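Local coordinates for protein ALDH21) (Physcomitrella patens subsp. patens, PDB 5MZ5) that oxidises succinic semialdehyde to succinate with NADP(+) as its cofactor, as a member of the aldehyde dehydrogenase family, at residues Q145-E150 / E492-A497; L347-P352 / G393-P398. All blocks are in the same frame, centred on the assembly; numbering follows the deposited sequence.

Overall arrangement
The two contacts sit on opposite sides of the centre of the chain, about 34 Å apart between their centres and about 24 Å between nearest atoms. Along the chain, 145-150 comes first and 492-497 last, with both halves of contact 2 in between. Contact 1 brings helix 494-500, which follows strand 488-489 of the Rossmann-type sheet, back against helix 130-151 at a subunit interface. Contact 2 lies beside the other large sheet, the one containing strands 290-294 and 323-329, where the loop after helix 333-345 packs against the start of strand 395-402. Contact 1 therefore joins sequence-distant parts beside the cofactor-binding sheet, whereas contact 2 joins parts 41 residues apart within the catalytic domain.

Contact 1 of 2, residues Q145-E150 / E492-A497; sequences QVAAEE and EGVKYA. With GOL (glycerol), chain G.
Val494, the first residue of helix 494-500, pushes its side chain against helix 130-151 and buries more surface here than any other residue of the contact. Its two methyls divide the work. CG1, set anti to the backbone N (chi1 179°), lies against Ala147, with Val494 CG1 3.5 Å from Ala147 CA. CG2 faces Val146 instead, and Val146 CG1 comes to 3.7 Å from Val494 CB as the two branched side chains lie alongside, pointing opposite ways. The small Ala147 lets the backbones draw close, its CA 6.0 Å from Val494 CA.

One turn beyond Val146, Glu150 folds back at chi2 (-60°), which lays its CG near Val494 CG1. Glu150 CD then sits 3.9 Å from Lys495 CB. The lysine is thus met at the root of its chain; the rest carries NZ off from the helix pair. Lys495 NZ is 5.5 Å from Glu150 OE1, too far for a salt bridge, though the opposite charges probably attract weakly; NZ makes weak contacts with Tyr155 of the second subunit and Glu157 of the third. Glu150 OE1 pairs with Arg153 of the second subunit, while Glu150 OE2 accepts a hydrogen bond from glycerol O3 at 3.0 Å. The same glycerol donates through O2 to Lys495 O at 3.1 Å, bridging the two helices. With an alanine in place of Glu150, Arg153 of the second subunit would probably lose one of its carboxylate partners and the root of Lys495 its cover.

Gly493 N-caps the shorter helix. Helix 193-205 brings Ala200 and Ala204 up to Ala147, helix 97-113 adds Leu104, and Ile163 of the third subunit packs on Val146, so this helix-on-helix contact lies within the tetramer, beside the Rossmann-type sheet.

Contact 2 of 2, residues L347-P352 / G393-P398; sequences LKMGNP and GAFIEP
Met349 sends its chain toward Phe395 with CG anti to the backbone N (chi1 -170°), runs straight on to SD, and then bends at chi3 (75°) so that CE turns back to the root of the phenylalanine, Met349 CE lying 4.0 Å from Phe395 CB. Phe395 in turn has its CG anti to the carbonyl carbon, which brings the ring against the 347-352 loop. Met349 CG meets the ring at Phe395 CD1, 3.6 Å away. The sulfur takes an oblique place, 5.2 Å from Met349 SD to the Phe395 ring centroid and 68° off the ring normal, a Met-aromatic contact. SD also reaches the neighbouring backbone, 3.5 Å from Ile396 O.

The loop that follows helix 333-345 runs roughly antiparallel to the start of strand 395-402, in the large sheet of the aldehyde dehydrogenase fold. No hydrogen bond joins the two segments: their backbones stay too far apart for sheet pairing, Met349 CA being 7.5 Å from Glu397 CA, and it is mainly the side chains of Met349, Phe395, Leu347 and Pro398 that span the gap. Gly350 presents its carbonyl to the ring, with Gly350 O at the edge in the ring plane, 3.3 Å from Phe395 CE1. At the other end Leu347 CD1 rests 4.2 Å from Pro398 CB, and both residues also touch Phe313 of helix 301-313. Ile396 points the other way, onto helix 365-380, while Lys392 makes a cation-pi contact with the Phe395 ring.

Contact 1 of 2, residues Q145-E150 / E492-A497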
# COMPACT_ATOMS: atom_id res chain seq x y z
N GLN A 145 -10.97 -19.17 -4.04
CA GLN A 145 -11.63 -18.25 -3.11
C GLN A 145 -10.80 -16.99 -2.93
O GLN A 145 -11.36 -15.91 -3.01
CB GLN A 145 -11.97 -18.92 -1.76
CG GLN A 145 -12.73 -17.99 -0.78
CD GLN A 145 -14.08 -17.55 -1.32
OE1 GLN A 145 -14.84 -18.35 -1.87
NE2 GLN A 145 -14.39 -16.27 -1.21
N VAL A 146 -9.46 -17.13 -2.75
CA VAL A 146 -8.55 -15.98 -2.64
C VAL A 146 -8.64 -15.17 -3.96
O VAL A 146 -8.72 -13.94 -3.90
CB VAL A 146 -7.07 -16.39 -2.31
CG1 VAL A 146 -6.13 -15.19 -2.40
CG2 VAL A 146 -6.97 -17.03 -0.92
N ALA A 147 -8.65 -15.86 -5.12
CA ALA A 147 -8.73 -15.21 -6.43
C ALA A 147 -10.02 -14.43 -6.59
O ALA A 147 -9.98 -13.31 -7.09
CB ALA A 147 -8.54 -16.21 -7.56
N ALA A 148 -11.17 -15.01 -6.13
CA ALA A 148 -12.47 -14.33 -6.18
C ALA A 148 -12.40 -12.99 -5.43
O ALA A 148 -12.86 -11.97 -5.94
CB ALA A 148 -13.56 -15.23 -5.57
N GLU A 149 -11.76 -13.00 -4.24
CA GLU A 149 -11.62 -11.80 -3.40
C GLU A 149 -10.65 -10.79 -3.97
O GLU A 149 -10.88 -9.59 -3.83
CB GLU A 149 -11.21 -12.20 -1.97
CG GLU A 149 -12.26 -13.08 -1.34
CD GLU A 149 -11.85 -13.84 -0.11
OE1 GLU A 149 -10.71 -13.65 0.39
OE2 GLU A 149 -12.66 -14.67 0.35
N GLU A 150 -9.57 -11.27 -4.61
CA GLU A 150 -8.57 -10.43 -5.25
C GLU A 150 -9.08 -9.79 -6.55
O GLU A 150 -8.64 -8.69 -6.88
CB GLU A 150 -7.27 -11.21 -5.50
CG GLU A 150 -6.50 -11.59 -4.24
CD GLU A 150 -6.02 -10.47 -3.33
OE1 GLU A 150 -5.83 -10.75 -2.12
OE2 GLU A 150 -5.81 -9.33 -3.80
N GLU A 492 4.30 -17.17 -7.29
CA GLU A 492 2.92 -17.59 -7.33
C GLU A 492 2.37 -17.35 -5.92
O GLU A 492 3.06 -16.76 -5.08
CB GLU A 492 2.72 -19.00 -7.90
CG GLU A 492 2.89 -19.01 -9.41
CD GLU A 492 2.43 -20.23 -10.19
OE1 GLU A 492 2.50 -20.18 -11.43
OE2 GLU A 492 1.96 -21.22 -9.58
N GLY A 493 1.13 -17.71 -5.70
CA GLY A 493 0.36 -17.25 -4.55
C GLY A 493 -0.47 -16.20 -5.26
O GLY A 493 0.08 -15.38 -6.02
N VAL A 494 -1.79 -16.33 -5.16
CA VAL A 494 -2.77 -15.63 -6.00
C VAL A 494 -2.44 -14.16 -6.33
O VAL A 494 -2.33 -13.85 -7.51
CB VAL A 494 -4.21 -15.79 -5.48
CG1 VAL A 494 -5.19 -15.03 -6.36
CG2 VAL A 494 -4.60 -17.26 -5.39
N LYS A 495 -2.29 -13.27 -5.32
CA LYS A 495 -2.05 -11.84 -5.60
C LYS A 495 -0.70 -11.58 -6.31
O LYS A 495 -0.62 -10.68 -7.14
CB LYS A 495 -2.26 -10.95 -4.36
CG LYS A 495 -1.19 -11.03 -3.28
CD LYS A 495 -1.56 -10.11 -2.12
CE LYS A 495 -0.45 -9.91 -1.12
NZ LYS A 495 -0.96 -9.44 0.19
N TYR A 496 0.31 -12.40 -6.08
CA TYR A 496 1.63 -12.29 -6.73
C TYR A 496 1.58 -12.83 -8.16
O TYR A 496 2.16 -12.20 -9.05
CB TYR A 496 2.73 -12.99 -5.90
CG TYR A 496 2.69 -12.56 -4.44
CD1 TYR A 496 1.91 -13.25 -3.52
CD2 TYR A 496 3.40 -11.44 -4.00
CE1 TYR A 496 1.83 -12.83 -2.19
CE2 TYR A 496 3.32 -11.01 -2.67
CZ TYR A 496 2.56 -11.73 -1.77
OH TYR A 496 2.51 -11.32 -0.46
N ALA A 497 0.88 -13.98 -8.40
CA ALA A 497 0.70 -14.51 -9.76
C ALA A 497 -0.07 -13.50 -10.60
O ALA A 497 0.29 -13.27 -11.76
CB ALA A 497 -0.03 -15.84 -9.74
C1 GOL G . -2.73 -6.66 -8.53
O1 GOL G . -1.52 -6.07 -8.05
C2 GOL G . -3.35 -7.63 -7.55
O2 GOL G . -2.33 -8.16 -6.68
C3 GOL G . -4.48 -7.01 -6.76
O3 GOL G . -5.55 -7.94 -6.50

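Contact 2 of 2, residues L347-P352 / G393-P398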
# COMPACT_ATOMS: atom_id res chain seq x y z
N LEU A 347 5.21 -45.29 9.24
CA LEU A 347 4.48 -44.74 8.09
C LEU A 347 3.88 -45.83 7.21
O LEU A 347 4.59 -46.70 6.75
CB LEU A 347 5.34 -43.76 7.27
CG LEU A 347 5.83 -42.48 7.96
CD1 LEU A 347 6.77 -41.69 7.05
CD2 LEU A 347 4.67 -41.61 8.45
N LYS A 348 2.55 -45.78 7.02
CA LYS A 348 1.84 -46.78 6.22
C LYS A 348 2.01 -46.50 4.74
O LYS A 348 1.63 -45.44 4.26
CB LYS A 348 0.35 -46.86 6.57
CG LYS A 348 0.10 -47.35 7.96
CD LYS A 348 -1.36 -47.36 8.29
CE LYS A 348 -1.55 -48.04 9.61
NZ LYS A 348 -2.98 -48.05 10.03
N MET A 349 2.61 -47.46 4.05
CA MET A 349 2.85 -47.44 2.62
C MET A 349 1.94 -48.48 1.97
O MET A 349 1.89 -49.63 2.41
CB MET A 349 4.33 -47.75 2.33
CG MET A 349 4.72 -47.51 0.89
SD MET A 349 6.45 -47.88 0.51
CE MET A 349 6.41 -49.65 0.48
N GLY A 350 1.21 -48.06 0.95
CA GLY A 350 0.31 -48.96 0.24
C GLY A 350 -0.67 -48.29 -0.68
O GLY A 350 -0.39 -47.23 -1.24
N ASN A 351 -1.83 -48.94 -0.84
CA ASN A 351 -2.95 -48.51 -1.66
C ASN A 351 -3.36 -47.06 -1.30
O ASN A 351 -3.85 -46.83 -0.19
CB ASN A 351 -4.12 -49.49 -1.48
CG ASN A 351 -5.34 -49.20 -2.33
OD1 ASN A 351 -5.43 -48.18 -3.02
ND2 ASN A 351 -6.29 -50.11 -2.29
N PRO A 352 -3.17 -46.09 -2.23
CA PRO A 352 -3.49 -44.69 -1.90
C PRO A 352 -4.99 -44.44 -1.65
O PRO A 352 -5.34 -43.43 -1.05
CB PRO A 352 -2.93 -43.91 -3.09
CG PRO A 352 -2.97 -44.89 -4.22
CD PRO A 352 -2.59 -46.19 -3.58
N GLY A 393 8.16 -52.35 -7.09
CA GLY A 393 7.49 -51.78 -8.25
C GLY A 393 7.68 -50.28 -8.32
O GLY A 393 8.82 -49.81 -8.44
N ALA A 394 6.59 -49.50 -8.19
CA ALA A 394 6.64 -48.04 -8.20
C ALA A 394 6.77 -47.47 -6.76
O ALA A 394 6.96 -46.27 -6.59
CB ALA A 394 5.40 -47.47 -8.89
N PHE A 395 6.72 -48.35 -5.75
CA PHE A 395 6.86 -47.99 -4.34
C PHE A 395 8.32 -47.93 -3.89
O PHE A 395 9.11 -48.82 -4.20
CB PHE A 395 6.10 -48.98 -3.44
CG PHE A 395 4.60 -48.81 -3.44
CD1 PHE A 395 3.98 -47.93 -2.57
CD2 PHE A 395 3.80 -49.56 -4.30
CE1 PHE A 395 2.59 -47.79 -2.55
CE2 PHE A 395 2.40 -49.42 -4.28
CZ PHE A 395 1.81 -48.53 -3.41
N ILE A 396 8.66 -46.86 -3.16
CA ILE A 396 9.96 -46.63 -2.53
C ILE A 396 9.66 -46.49 -1.06
O ILE A 396 8.82 -45.66 -0.67
CB ILE A 396 10.73 -45.38 -3.09
CG1 ILE A 396 11.28 -45.62 -4.51
CG2 ILE A 396 11.87 -44.92 -2.16
CD1 ILE A 396 12.58 -46.60 -4.58
N GLU A 397 10.33 -47.29 -0.23
CA GLU A 397 10.19 -47.23 1.22
C GLU A 397 10.63 -45.85 1.73
O GLU A 397 11.57 -45.27 1.16
CB GLU A 397 11.06 -48.30 1.89
CG GLU A 397 10.47 -49.69 1.82
CD GLU A 397 11.35 -50.78 2.39
OE1 GLU A 397 10.81 -51.86 2.70
OE2 GLU A 397 12.58 -50.56 2.53
N PRO A 398 9.98 -45.28 2.78
CA PRO A 398 10.48 -43.99 3.32
C PRO A 398 11.91 -44.23 3.84
O PRO A 398 12.17 -45.19 4.58
CB PRO A 398 9.47 -43.63 4.42
CG PRO A 398 8.78 -44.89 4.74
CD PRO A 398 8.87 -45.84 3.59